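Local coordinates for ChrR-like cupin domain-containing protein (Ralstonia eutropha, PDB 3CJX) that is of unknown function but has a cupin-like fold related to the ChrR cupin domain, a beta-barrel family whose pocket often holds a metal, at residues A[22-27]-A[136-141]; A[33-38]-A[45-50]; A[59-64]-A[114-119]. One frame throughout, in Å; residues are numbered along the deposited sequence.

Contact 1: residues A[22-27]-A[136-141]; sequences KALGGH and GVIKNW
The first torsion of Trp141 (chi1 179°) sets CG opposite the backbone N and carries the indole off the helix toward the loop 22-27. With chi2 near a right angle (87°), the ring lies flat over the backbone of Leu24 and Gly25. Trp141 is modelled in two conformers, and this description holds for one of them. Leu24 CA sits over one ring face, 3.5 Å from the centroid of the six-membered ring. Gly25 CA lies over the same face, 4.0 Å from the centroid of the five-membered ring. Both are CH-pi contacts. Lys22 O comes to the indole at its edge, near the ring plane, 3.2 Å from Trp141 CZ2. The same Lys22 O accepts a hydrogen bond from Gln149 NE2, just past the end of the helix.

The contact docks helix 135-148 onto the loop that leads into strand 30-38 of the cupin-like fold. The loop makes a tight turn here, and Gly25 and Gly26 take positive phi as the chain turns. His27 N bonds to Leu24 O at 2.9 Å, and Gly26 N bonds weakly to Ala23 O. Gly25 N and Trp141 NE1 lie close together, but both are donors, so they do not bond.

Leu24 extends past the indole, and its end comes near Ile138, one helical turn before Trp141. The exact place of Leu24 CD1 is uncertain, because its modelled approach to the indole is doubtful. Leu24 also touches Ile32 on strand 30-38.

Contact 2: residues A[33-38]-A[45-50]; sequences FPLFMD and VMRASF
The rings of Phe33 and Phe36 turn away from strand 45-50, which each residue meets mainly through its CB. The Phe33 ring packs edge-to-face with Phe20. Val45 CG2 approaches the Phe36 ring obliquely. The flat guanidinium of Arg47 also leads away from the contact, to a salt bridge with Glu111.

The two segments form an antiparallel beta hairpin of the cupin-like fold, with a classic beta bulge. Phe33 and Arg47 are a hydrogen-bonded pair. Phe33 N gives a nearly straight bond to Arg47 O at 2.8 Å, and Arg47 N returns one to Phe33 O at 3.1 Å. Pro34, which has no N-H to give, falls at the non-hydrogen-bonded position opposite Met46. Beyond it, Leu35 and Phe36 both face Val45. Phe36 N binds Val45 O at 3.1 Å on a lone pair, in the carbonyl plane. Leu35 N adds a weak bond to the same oxygen, at an N-H...O angle of 134°.

The bulge turns the CB of Leu35 toward strand 45-50. A chi1 of -51° sets its CG opposite the carbonyl carbon, and Leu35 CD1 then lies 3.9 Å from Arg47 CG, on the sheet face that also bears Phe33, Phe36 and Val45. Pro34 and Met46 lie on the other face. Helix 135-148 packs here, with Val142 against Pro34 and Ile138 against Met37.

Met37 and Met46 are selenomethionines with bent chains that cross at about a right angle. Pro34 CB lies 4.0 Å from Met46 SE, and the same selenium has Met37 CE at 3.5 Å.

Contact 3: residues A[59-64]-A[114-119]; sequences HFHTGT and FMLSGC
Leu116 meets His61 at about a right angle, with its CD1 3.9 Å from His61 ND1. That nitrogen is hydrogen-bonded to Asn120 OD1, while His61 NE2 makes a weak hydrogen bond to a glycerol. His59 and His61 have the His-X-His spacing of cupins, where such residues often bind metal. The glycerol, probably from the crystallisation liquor, may mark the pocket.

Ser117 N gives a straight bond to Thr64 O at 2.9 Å, and Ser117 CB rests beside the same oxygen. Ser117 O lies 3.3 Å from Gly63 CA. Gly118 then passes close to Gly63, with their CA atoms 4.4 Å apart.

Cys119 is gripped twice by Thr62. Its N binds Thr62 OG1 at 2.6 Å, and its O accepts Thr62 N at 3.1 Å. A chi1 of 61° puts OG1 between Thr62's own N and carbonyl carbon, within reach of Cys119 N.

Both segments cross from one sheet of the fold to the other. The first links strand 58-61 to strand 65-71; the second links strand 110-117, a neighbour of 65-71, to strand 120-123, a neighbour of 58-61.

In the fold
Along the chain, contact 1 encloses the other two: its loop precedes strand 30-38 and its helix follows strand 129-133. Contacts 2 and 3 lie between, one after the other. Contacts 1 and 2 have centres 11 Å apart and touch where Ile138 packs on Met37. Contacts 2 and 3, with centres 13 Å apart, share a sheet. In it, strand 43-50 lies between 30-38 and 110-117, and Met46 O probably accepts a hydrogen bond from Phe114 N. Contacts 1 and 3 are 16 Å apart by their centres and do not touch. The helix thus packs against the hairpin, while contact 3 joins the two sheets beside the probable cupin pocket.

Contact 1: residues A[22-27]-A[136-141]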
ATOM      1  N   LYS A  22      -4.654  11.539  -0.643  1.00 36.79           N
ATOM      2  CA  LYS A  22      -5.804  11.101  -1.429  1.00 36.72           C
ATOM      3  C   LYS A  22      -5.509  10.679  -2.865  1.00 36.46           C
ATOM      4  O   LYS A  22      -4.610  11.215  -3.514  1.00 35.83           O
ATOM      5  CB  LYS A  22      -6.887  12.171  -1.393  1.00 37.15           C
ATOM      6  CG  LYS A  22      -7.218  12.597   0.054  1.00 38.63           C
ATOM      7  CD  LYS A  22      -8.690  12.840   0.263  1.00 42.66           C
ATOM      8  CE  LYS A  22      -9.145  12.855   1.749  1.00 45.38           C
ATOM      9  NZ  LYS A  22      -8.099  13.028   2.815  1.00 47.89           N
ATOM     10  N   ALA A  23      -6.239   9.662  -3.325  1.00 36.38           N
ATOM     11  CA  ALA A  23      -6.171   9.191  -4.700  1.00 35.97           C
ATOM     12  C   ALA A  23      -4.793   8.807  -5.207  1.00 36.29           C
ATOM     13  O   ALA A  23      -4.299   9.416  -6.148  1.00 36.86           O
ATOM     14  CB  ALA A  23      -6.777  10.253  -5.623  1.00 34.03           C
ATOM     15  N   LEU A  24      -4.187   7.793  -4.600  1.00 37.72           N
ATOM     16  CA  LEU A  24      -2.866   7.295  -5.027  1.00 38.89           C
ATOM     17  C   LEU A  24      -2.786   7.091  -6.536  1.00 39.70           C
ATOM     18  O   LEU A  24      -3.669   6.451  -7.134  1.00 39.98           O
ATOM     19  CB  LEU A  24      -2.546   5.961  -4.349  1.00 40.40           C
ATOM     20  CG  LEU A  24      -1.176   5.317  -4.649  1.00 41.21           C
ATOM     21  CD1 LEU A  24      -0.067   6.250  -4.175  1.00 39.32           C
ATOM     22  CD2 LEU A  24      -1.065   3.930  -3.976  1.00 38.42           C
ATOM     23  N   GLY A  25      -1.714   7.611  -7.139  1.00 40.40           N
ATOM     24  CA  GLY A  25      -1.514   7.569  -8.595  1.00 40.68           C
ATOM     25  C   GLY A  25      -2.719   8.067  -9.383  1.00 40.94           C
ATOM     26  O   GLY A  25      -2.978   7.592 -10.490  1.00 42.34           O
ATOM     27  N   GLY A  26      -3.467   9.010  -8.809  1.00 40.76           N
ATOM     28  CA  GLY A  26      -4.675   9.536  -9.449  1.00 40.32           C
ATOM     29  C   GLY A  26      -5.866   8.595  -9.468  1.00 40.60           C
ATOM     30  O   GLY A  26      -6.786   8.812 -10.254  1.00 41.77           O
ATOM     31  N   HIS A  27      -5.849   7.559  -8.622  1.00 41.01           N
ATOM     32  CA  HIS A  27      -6.945   6.595  -8.533  1.00 41.31           C
ATOM     33  C   HIS A  27      -7.855   6.894  -7.363  1.00 40.43           C
ATOM     34  O   HIS A  27      -7.548   6.574  -6.212  1.00 39.90           O
ATOM     35  CB  HIS A  27      -6.422   5.167  -8.419  1.00 42.74           C
ATOM     36  CG  HIS A  27      -5.653   4.722  -9.623  1.00 48.21           C
ATOM     37  ND1 HIS A  27      -4.504   3.958  -9.543  1.00 51.15           N
ATOM     38  CD2 HIS A  27      -5.841   4.982 -10.940  1.00 49.72           C
ATOM     39  CE1 HIS A  27      -4.047   3.730 -10.763  1.00 51.33           C
ATOM     40  NE2 HIS A  27      -4.833   4.353 -11.628  1.00 51.15           N
ATOM     41  N   GLY A 136      10.013   2.808  -5.175  1.00 39.37           N
ATOM     42  CA  GLY A 136      10.461   4.071  -5.736  1.00 39.37           C
ATOM     43  C   GLY A 136       9.340   4.848  -6.402  1.00 39.08           C
ATOM     44  O   GLY A 136       9.195   6.041  -6.161  1.00 39.92           O
ATOM     45  N   VAL A 137       8.544   4.170  -7.230  1.00 38.39           N
ATOM     46  CA  VAL A 137       7.452   4.825  -7.948  1.00 37.45           C
ATOM     47  C   VAL A 137       6.428   5.391  -6.976  1.00 36.98           C
ATOM     48  O   VAL A 137       6.011   6.550  -7.094  1.00 37.37           O
ATOM     49  CB  VAL A 137       6.745   3.858  -8.950  1.00 38.17           C
ATOM     50  CG1 VAL A 137       5.423   4.468  -9.452  1.00 35.22           C
ATOM     51  CG2 VAL A 137       7.664   3.496 -10.125  1.00 35.78           C
ATOM     52  N   ILE A 138       6.041   4.568  -6.008  1.00 37.04           N
ATOM     53  CA  ILE A 138       5.066   4.966  -5.005  1.00 36.83           C
ATOM     54  C   ILE A 138       5.599   6.137  -4.194  1.00 37.85           C
ATOM     55  O   ILE A 138       4.859   7.096  -3.937  1.00 39.62           O
ATOM     56  CB  ILE A 138       4.654   3.807  -4.081  1.00 36.70           C
ATOM     57  CG1 ILE A 138       4.033   2.665  -4.883  1.00 35.77           C
ATOM     58  CG2 ILE A 138       3.616   4.276  -3.092  1.00 33.25           C
ATOM     59  CD1 ILE A 138       2.828   3.090  -5.702  1.00 36.40           C
ATOM     60  N   LYS A 139       6.878   6.088  -3.834  1.00 37.37           N
ATOM     61  CA  LYS A 139       7.489   7.190  -3.088  1.00 37.40           C
ATOM     62  C   LYS A 139       7.406   8.498  -3.865  1.00 37.46           C
ATOM     63  O   LYS A 139       7.108   9.538  -3.286  1.00 37.55           O
ATOM     64  CB  LYS A 139       8.949   6.891  -2.726  1.00 37.27           C
ATOM     65  CG  LYS A 139       9.561   7.882  -1.717  1.00 35.22           C
ATOM     66  CD  LYS A 139      10.960   7.435  -1.273  1.00 36.60           C
ATOM     67  CE  LYS A 139      11.573   8.345  -0.218  1.00 34.80           C
ATOM     68  NZ  LYS A 139      11.715   9.769  -0.667  1.00 37.04           N
ATOM     69  N   ASN A 140       7.673   8.450  -5.166  1.00 37.69           N
ATOM     70  CA  ASN A 140       7.557   9.665  -5.994  1.00 38.37           C
ATOM     71  C   ASN A 140       6.143  10.250  -5.928  1.00 37.67           C
ATOM     72  O   ASN A 140       5.999  11.463  -5.746  1.00 37.73           O
ATOM     73  CB  ASN A 140       7.989   9.433  -7.448  1.00 38.47           C
ATOM     74  CG  ASN A 140       9.485   9.161  -7.578  1.00 44.53           C
ATOM     75  OD1 ASN A 140      10.180   8.905  -6.591  1.00 49.26           O
ATOM     76  ND2 ASN A 140       9.985   9.213  -8.798  1.00 47.84           N
ATOM     77  N   TRP A 141       5.109   9.422  -6.069  0.50 35.83           N
ATOM     78  CA  TRP A 141       3.752   9.953  -5.962  0.50 33.91           C
ATOM     79  C   TRP A 141       3.520  10.495  -4.562  0.50 35.37           C
ATOM     80  O   TRP A 141       2.925  11.566  -4.407  0.50 36.23           O
ATOM     81  CB  TRP A 141       2.673   8.920  -6.289  0.50 31.25           C
ATOM     82  CG  TRP A 141       1.306   9.513  -6.138  0.50 26.85           C
ATOM     83  CD1 TRP A 141       0.596  10.189  -7.082  0.50 25.03           C
ATOM     84  CD2 TRP A 141       0.510   9.528  -4.953  0.50 23.07           C
ATOM     85  NE1 TRP A 141      -0.601  10.604  -6.565  0.50 21.93           N
ATOM     86  CE2 TRP A 141      -0.671  10.220  -5.255  0.50 18.36           C
ATOM     87  CE3 TRP A 141       0.687   9.022  -3.662  0.50 23.69           C
ATOM     88  CZ2 TRP A 141      -1.674  10.408  -4.327  0.50 23.81           C
ATOM     89  CZ3 TRP A 141      -0.309   9.203  -2.745  0.50 23.66           C
ATOM     90  CH2 TRP A 141      -1.476   9.886  -3.076  0.50 25.42           C
TER

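Contact 2: residues A[33-38]-A[45-50]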
ATOM      1  N   PHE A  33      -1.510   6.299   3.725  1.00 36.05           N
ATOM      2  CA  PHE A  33      -0.685   6.974   4.703  1.00 35.90           C
ATOM      3  C   PHE A  33       0.632   6.185   4.715  1.00 35.25           C
ATOM      4  O   PHE A  33       0.663   5.066   5.205  1.00 35.75           O
ATOM      5  CB  PHE A  33      -1.323   7.029   6.091  1.00 36.31           C
ATOM      6  CG  PHE A  33      -0.757   8.120   6.957  1.00 35.39           C
ATOM      7  CD1 PHE A  33       0.609   8.169   7.229  1.00 37.62           C
ATOM      8  CD2 PHE A  33      -1.573   9.102   7.474  1.00 36.33           C
ATOM      9  CE1 PHE A  33       1.146   9.162   7.994  1.00 35.17           C
ATOM     10  CE2 PHE A  33      -1.049  10.098   8.252  1.00 38.03           C
ATOM     11  CZ  PHE A  33       0.321  10.126   8.520  1.00 37.86           C
ATOM     12  N   PRO A  34       1.717   6.762   4.174  1.00 34.99           N
ATOM     13  CA  PRO A  34       2.950   6.005   4.163  1.00 35.38           C
ATOM     14  C   PRO A  34       3.549   5.915   5.553  1.00 35.47           C
ATOM     15  O   PRO A  34       3.389   6.832   6.345  1.00 35.58           O
ATOM     16  CB  PRO A  34       3.856   6.836   3.247  1.00 35.68           C
ATOM     17  CG  PRO A  34       3.371   8.215   3.412  1.00 35.54           C
ATOM     18  CD  PRO A  34       1.903   8.110   3.607  1.00 34.67           C
ATOM     19  N   LEU A  35       4.198   4.794   5.838  1.00 35.85           N
ATOM     20  CA  LEU A  35       4.861   4.554   7.117  1.00 36.03           C
ATOM     21  C   LEU A  35       6.369   4.334   6.906  1.00 35.14           C
ATOM     22  O   LEU A  35       7.186   5.124   7.392  1.00 34.60           O
ATOM     23  CB  LEU A  35       4.206   3.363   7.841  1.00 35.86           C
ATOM     24  CG  LEU A  35       2.679   3.500   7.934  1.00 34.79           C
ATOM     25  CD1 LEU A  35       2.024   2.261   8.520  1.00 29.66           C
ATOM     26  CD2 LEU A  35       2.352   4.754   8.751  1.00 27.23           C
ATOM     27  N   PHE A  36       6.713   3.293   6.143  1.00 34.88           N
ATOM     28  CA  PHE A  36       8.104   2.932   5.876  1.00 35.08           C
ATOM     29  C   PHE A  36       8.317   2.635   4.397  1.00 35.08           C
ATOM     30  O   PHE A  36       7.590   1.842   3.830  1.00 33.83           O
ATOM     31  CB  PHE A  36       8.495   1.710   6.711  1.00 34.98           C
ATOM     32  CG  PHE A  36       9.933   1.331   6.588  1.00 33.30           C
ATOM     33  CD1 PHE A  36      10.874   1.891   7.424  1.00 34.63           C
ATOM     34  CD2 PHE A  36      10.349   0.423   5.630  1.00 34.02           C
ATOM     35  CE1 PHE A  36      12.202   1.555   7.312  1.00 36.09           C
ATOM     36  CE2 PHE A  36      11.675   0.089   5.508  1.00 32.87           C
ATOM     37  CZ  PHE A  36      12.600   0.648   6.346  1.00 34.68           C
HETATM   38  N   MSE A  37       9.327   3.260   3.783  1.00 35.89           N
HETATM   39  CA  MSE A  37       9.625   3.055   2.353  1.00 36.77           C
HETATM   40  C   MSE A  37      11.107   2.862   2.082  1.00 36.00           C
HETATM   41  O   MSE A  37      11.915   3.753   2.336  1.00 36.58           O
HETATM   42  CB  MSE A  37       9.125   4.228   1.542  1.00 35.97           C
HETATM   43  CG  MSE A  37       7.758   4.626   1.953  1.00 38.72           C
HETATM   44 SE   MSE A  37       6.755   5.277   0.501  0.75 40.93          SE
HETATM   45  CE  MSE A  37       6.273   3.538  -0.222  1.00 37.57           C
ATOM     46  N   ASP A  38      11.447   1.693   1.554  1.00 35.69           N
ATOM     47  CA  ASP A  38      12.829   1.315   1.251  1.00 35.45           C
ATOM     48  C   ASP A  38      12.871   0.869  -0.198  1.00 35.33           C
ATOM     49  O   ASP A  38      12.729  -0.317  -0.473  1.00 35.96           O
ATOM     50  CB  ASP A  38      13.278   0.176   2.178  1.00 35.22           C
ATOM     51  CG  ASP A  38      14.726  -0.239   1.960  1.00 37.90           C
ATOM     52  OD1 ASP A  38      15.301   0.079   0.890  1.00 38.22           O
ATOM     53  OD2 ASP A  38      15.297  -0.899   2.867  1.00 40.19           O
ATOM     54  N   VAL A  45       5.811  -0.344   4.004  1.00 35.25           N
ATOM     55  CA  VAL A  45       4.836  -0.640   5.026  1.00 34.90           C
ATOM     56  C   VAL A  45       3.883   0.546   4.977  1.00 35.01           C
ATOM     57  O   VAL A  45       4.304   1.671   5.208  1.00 33.69           O
ATOM     58  CB  VAL A  45       5.492  -0.816   6.400  1.00 35.51           C
ATOM     59  CG1 VAL A  45       4.433  -1.185   7.461  1.00 30.84           C
ATOM     60  CG2 VAL A  45       6.585  -1.863   6.320  1.00 28.06           C
HETATM   61  N   MSE A  46       2.619   0.303   4.634  1.00 35.37           N
HETATM   62  CA  MSE A  46       1.639   1.380   4.472  1.00 36.41           C
HETATM   63  C   MSE A  46       0.300   1.095   5.132  1.00 35.80           C
HETATM   64  O   MSE A  46      -0.052  -0.046   5.392  1.00 36.28           O
HETATM   65  CB  MSE A  46       1.285   1.536   2.995  1.00 37.79           C
HETATM   66  CG  MSE A  46       2.408   1.458   1.968  1.00 44.45           C
HETATM   67 SE   MSE A  46       3.493   3.052   1.890  0.75 51.40          SE
HETATM   68  CE  MSE A  46       4.945   2.681   3.056  1.00 44.52           C
ATOM     69  N   ARG A  47      -0.456   2.154   5.349  1.00 35.82           N
ATOM     70  CA  ARG A  47      -1.839   2.079   5.786  1.00 35.75           C
ATOM     71  C   ARG A  47      -2.620   2.535   4.578  1.00 36.09           C
ATOM     72  O   ARG A  47      -2.280   3.580   4.005  1.00 36.24           O
ATOM     73  CB  ARG A  47      -2.111   3.043   6.932  1.00 36.20           C
ATOM     74  CG  ARG A  47      -1.868   2.486   8.286  1.00 37.09           C
ATOM     75  CD  ARG A  47      -3.055   1.775   8.922  1.00 37.77           C
ATOM     76  NE  ARG A  47      -4.198   2.630   9.236  1.00 39.10           N
ATOM     77  CZ  ARG A  47      -5.347   2.693   8.562  1.00 39.43           C
ATOM     78  NH1 ARG A  47      -5.570   1.946   7.488  1.00 42.26           N
ATOM     79  NH2 ARG A  47      -6.308   3.509   8.981  1.00 43.92           N
ATOM     80  N   ALA A  48      -3.624   1.758   4.163  1.00 35.95           N
ATOM     81  CA  ALA A  48      -4.495   2.141   3.041  1.00 35.78           C
ATOM     82  C   ALA A  48      -5.935   2.284   3.539  1.00 36.20           C
ATOM     83  O   ALA A  48      -6.339   1.612   4.485  1.00 36.27           O
ATOM     84  CB  ALA A  48      -4.418   1.122   1.913  1.00 34.21           C
ATOM     85  N   SER A  49      -6.686   3.189   2.920  1.00 36.86           N
ATOM     86  CA  SER A  49      -8.095   3.416   3.242  1.00 37.28           C
ATOM     87  C   SER A  49      -8.861   3.352   1.922  1.00 37.27           C
ATOM     88  O   SER A  49      -8.743   4.232   1.077  1.00 36.15           O
ATOM     89  CB  SER A  49      -8.305   4.753   3.945  1.00 36.48           C
ATOM     90  OG  SER A  49      -9.646   4.885   4.373  1.00 40.20           O
ATOM     91  N   PHE A  50      -9.628   2.278   1.750  1.00 38.13           N
ATOM     92  CA  PHE A  50     -10.341   2.038   0.514  1.00 37.70           C
ATOM     93  C   PHE A  50     -11.824   2.359   0.551  1.00 38.04           C
ATOM     94  O   PHE A  50     -12.529   1.996   1.490  1.00 38.95           O
ATOM     95  CB  PHE A  50     -10.190   0.591   0.128  1.00 37.25           C
ATOM     96  CG  PHE A  50      -8.782   0.175  -0.125  1.00 34.46           C
ATOM     97  CD1 PHE A  50      -8.201   0.388  -1.359  1.00 33.55           C
ATOM     98  CD2 PHE A  50      -8.067  -0.483   0.844  1.00 35.70           C
ATOM     99  CE1 PHE A  50      -6.925  -0.021  -1.611  1.00 35.11           C
ATOM    100  CE2 PHE A  50      -6.774  -0.897   0.605  1.00 37.44           C
ATOM    101  CZ  PHE A  50      -6.202  -0.665  -0.626  1.00 35.70           C
TER

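Contact 3: residues A[59-64]-A[114-119]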
ATOM      1  N   HIS A  59      -2.746  -7.428  -9.780  1.00 41.51           N
ATOM      2  CA  HIS A  59      -1.405  -7.158  -9.241  1.00 42.54           C
ATOM      3  C   HIS A  59      -0.582  -8.426  -9.174  1.00 41.86           C
ATOM      4  O   HIS A  59      -0.898  -9.298  -8.373  1.00 43.38           O
ATOM      5  CB  HIS A  59      -1.459  -6.583  -7.805  1.00 42.84           C
ATOM      6  CG  HIS A  59      -2.090  -5.222  -7.694  1.00 48.89           C
ATOM      7  ND1 HIS A  59      -1.751  -4.166  -8.514  1.00 57.32           N
ATOM      8  CD2 HIS A  59      -2.997  -4.732  -6.815  1.00 54.60           C
ATOM      9  CE1 HIS A  59      -2.454  -3.100  -8.176  1.00 56.99           C
ATOM     10  NE2 HIS A  59      -3.218  -3.417  -7.148  1.00 55.75           N
ATOM     11  N   PHE A  60       0.457  -8.541 -10.003  1.00 40.13           N
ATOM     12  CA  PHE A  60       1.399  -9.658  -9.903  1.00 38.69           C
ATOM     13  C   PHE A  60       2.466  -9.253  -8.886  1.00 38.50           C
ATOM     14  O   PHE A  60       3.122  -8.228  -9.065  1.00 38.52           O
ATOM     15  CB  PHE A  60       2.060  -9.953 -11.249  1.00 39.23           C
ATOM     16  CG  PHE A  60       3.108 -11.008 -11.189  1.00 37.26           C
ATOM     17  CD1 PHE A  60       2.764 -12.332 -11.303  1.00 37.45           C
ATOM     18  CD2 PHE A  60       4.434 -10.679 -11.012  1.00 38.86           C
ATOM     19  CE1 PHE A  60       3.720 -13.319 -11.242  1.00 36.41           C
ATOM     20  CE2 PHE A  60       5.401 -11.669 -10.943  1.00 39.97           C
ATOM     21  CZ  PHE A  60       5.040 -12.990 -11.068  1.00 38.43           C
ATOM     22  N   HIS A  61       2.641 -10.054  -7.833  1.00 38.73           N
ATOM     23  CA  HIS A  61       3.619  -9.762  -6.761  1.00 38.59           C
ATOM     24  C   HIS A  61       4.955 -10.450  -6.983  1.00 38.48           C
ATOM     25  O   HIS A  61       4.997 -11.653  -7.185  1.00 37.48           O
ATOM     26  CB  HIS A  61       3.085 -10.204  -5.400  1.00 38.03           C
ATOM     27  CG  HIS A  61       1.757  -9.621  -5.072  1.00 43.15           C
ATOM     28  ND1 HIS A  61       1.568  -8.267  -4.901  1.00 51.96           N
ATOM     29  CD2 HIS A  61       0.541 -10.195  -4.909  1.00 48.84           C
ATOM     30  CE1 HIS A  61       0.294  -8.033  -4.635  1.00 53.49           C
ATOM     31  NE2 HIS A  61      -0.353  -9.186  -4.642  1.00 53.48           N
ATOM     32  N   THR A  62       6.044  -9.689  -6.944  1.00 38.39           N
ATOM     33  CA  THR A  62       7.368 -10.271  -7.080  1.00 39.27           C
ATOM     34  C   THR A  62       7.969 -10.654  -5.722  1.00 39.97           C
ATOM     35  O   THR A  62       9.010 -11.289  -5.665  1.00 40.81           O
ATOM     36  CB  THR A  62       8.344  -9.306  -7.780  1.00 39.92           C
ATOM     37  OG1 THR A  62       8.468  -8.109  -7.007  1.00 37.95           O
ATOM     38  CG2 THR A  62       7.864  -8.964  -9.201  1.00 36.83           C
ATOM     39  N   GLY A  63       7.330 -10.224  -4.638  1.00 39.73           N
ATOM     40  CA  GLY A  63       7.774 -10.528  -3.281  1.00 39.10           C
ATOM     41  C   GLY A  63       6.546 -10.755  -2.418  1.00 39.47           C
ATOM     42  O   GLY A  63       5.412 -10.633  -2.932  1.00 40.43           O
ATOM     43  N   THR A  64       6.742 -11.056  -1.126  1.00 37.10           N
ATOM     44  CA  THR A  64       5.608 -11.377  -0.248  1.00 36.39           C
ATOM     45  C   THR A  64       4.738 -10.185   0.113  1.00 34.77           C
ATOM     46  O   THR A  64       5.164  -9.050  -0.002  1.00 35.03           O
ATOM     47  CB  THR A  64       6.042 -12.032   1.092  1.00 36.74           C
ATOM     48  OG1 THR A  64       6.775 -11.094   1.878  1.00 38.52           O
ATOM     49  CG2 THR A  64       6.875 -13.305   0.857  1.00 32.09           C
ATOM     50  N   PHE A 114      -0.450  -2.971   5.488  1.00 37.19           N
ATOM     51  CA  PHE A 114       0.260  -4.043   4.827  1.00 37.72           C
ATOM     52  C   PHE A 114       1.718  -3.791   4.676  1.00 38.06           C
ATOM     53  O   PHE A 114       2.178  -2.656   4.710  1.00 37.13           O
ATOM     54  CB  PHE A 114      -0.330  -4.347   3.454  1.00 38.73           C
ATOM     55  CG  PHE A 114      -0.199  -3.230   2.475  1.00 36.50           C
ATOM     56  CD1 PHE A 114       0.935  -3.120   1.673  1.00 38.40           C
ATOM     57  CD2 PHE A 114      -1.211  -2.304   2.340  1.00 36.51           C
ATOM     58  CE1 PHE A 114       1.066  -2.081   0.772  1.00 38.86           C
ATOM     59  CE2 PHE A 114      -1.107  -1.272   1.433  1.00 38.06           C
ATOM     60  CZ  PHE A 114       0.041  -1.157   0.643  1.00 37.29           C
HETATM   61  N   MSE A 115       2.434  -4.894   4.539  1.00 40.13           N
HETATM   62  CA  MSE A 115       3.856  -4.879   4.319  0.50 41.40           C
HETATM   63  C   MSE A 115       4.092  -5.550   2.948  1.00 39.86           C
HETATM   64  O   MSE A 115       3.963  -6.767   2.844  1.00 38.20           O
HETATM   65  CB  MSE A 115       4.560  -5.619   5.477  0.50 41.86           C
HETATM   66  CG  MSE A 115       4.328  -5.028   6.922  0.50 42.01           C
HETATM   67 SE   MSE A 115       3.029  -5.804   8.247  0.38 47.16          SE
HETATM   68  CE  MSE A 115       1.266  -5.590   7.518  0.50 35.04           C
ATOM     69  N   LEU A 116       4.421  -4.762   1.923  1.00 39.03           N
ATOM     70  CA  LEU A 116       4.650  -5.284   0.570  1.00 38.93           C
ATOM     71  C   LEU A 116       6.117  -5.316   0.205  1.00 36.90           C
ATOM     72  O   LEU A 116       6.769  -4.284   0.171  1.00 37.84           O
ATOM     73  CB  LEU A 116       3.916  -4.420  -0.468  1.00 39.12           C
ATOM     74  CG  LEU A 116       4.097  -4.741  -1.966  1.00 41.31           C
ATOM     75  CD1 LEU A 116       3.556  -6.102  -2.346  1.00 42.67           C
ATOM     76  CD2 LEU A 116       3.412  -3.684  -2.802  1.00 44.29           C
ATOM     77  N   SER A 117       6.623  -6.500  -0.092  1.00 36.86           N
ATOM     78  CA  SER A 117       8.001  -6.651  -0.538  1.00 38.02           C
ATOM     79  C   SER A 117       8.010  -6.826  -2.032  1.00 38.18           C
ATOM     80  O   SER A 117       7.079  -7.383  -2.618  1.00 39.20           O
ATOM     81  CB  SER A 117       8.686  -7.848   0.103  1.00 37.57           C
ATOM     82  OG  SER A 117       8.856  -7.593   1.479  1.00 42.45           O
ATOM     83  N   GLY A 118       9.080  -6.351  -2.644  1.00 38.58           N
ATOM     84  CA  GLY A 118       9.242  -6.437  -4.058  1.00 39.00           C
ATOM     85  C   GLY A 118       8.382  -5.419  -4.749  1.00 40.06           C
ATOM     86  O   GLY A 118       7.922  -4.439  -4.163  1.00 41.66           O
ATOM     87  N   CYS A 119       8.102  -5.721  -5.996  1.00 41.52           N
ATOM     88  CA  CYS A 119       7.414  -4.820  -6.859  1.00 42.00           C
ATOM     89  C   CYS A 119       6.058  -5.373  -7.304  1.00 41.52           C
ATOM     90  O   CYS A 119       5.760  -6.564  -7.158  1.00 42.37           O
ATOM     91  CB  CYS A 119       8.357  -4.583  -8.030  1.00 41.91           C
ATOM     92  SG  CYS A 119       7.727  -3.687  -9.327  1.00 49.21           S
TER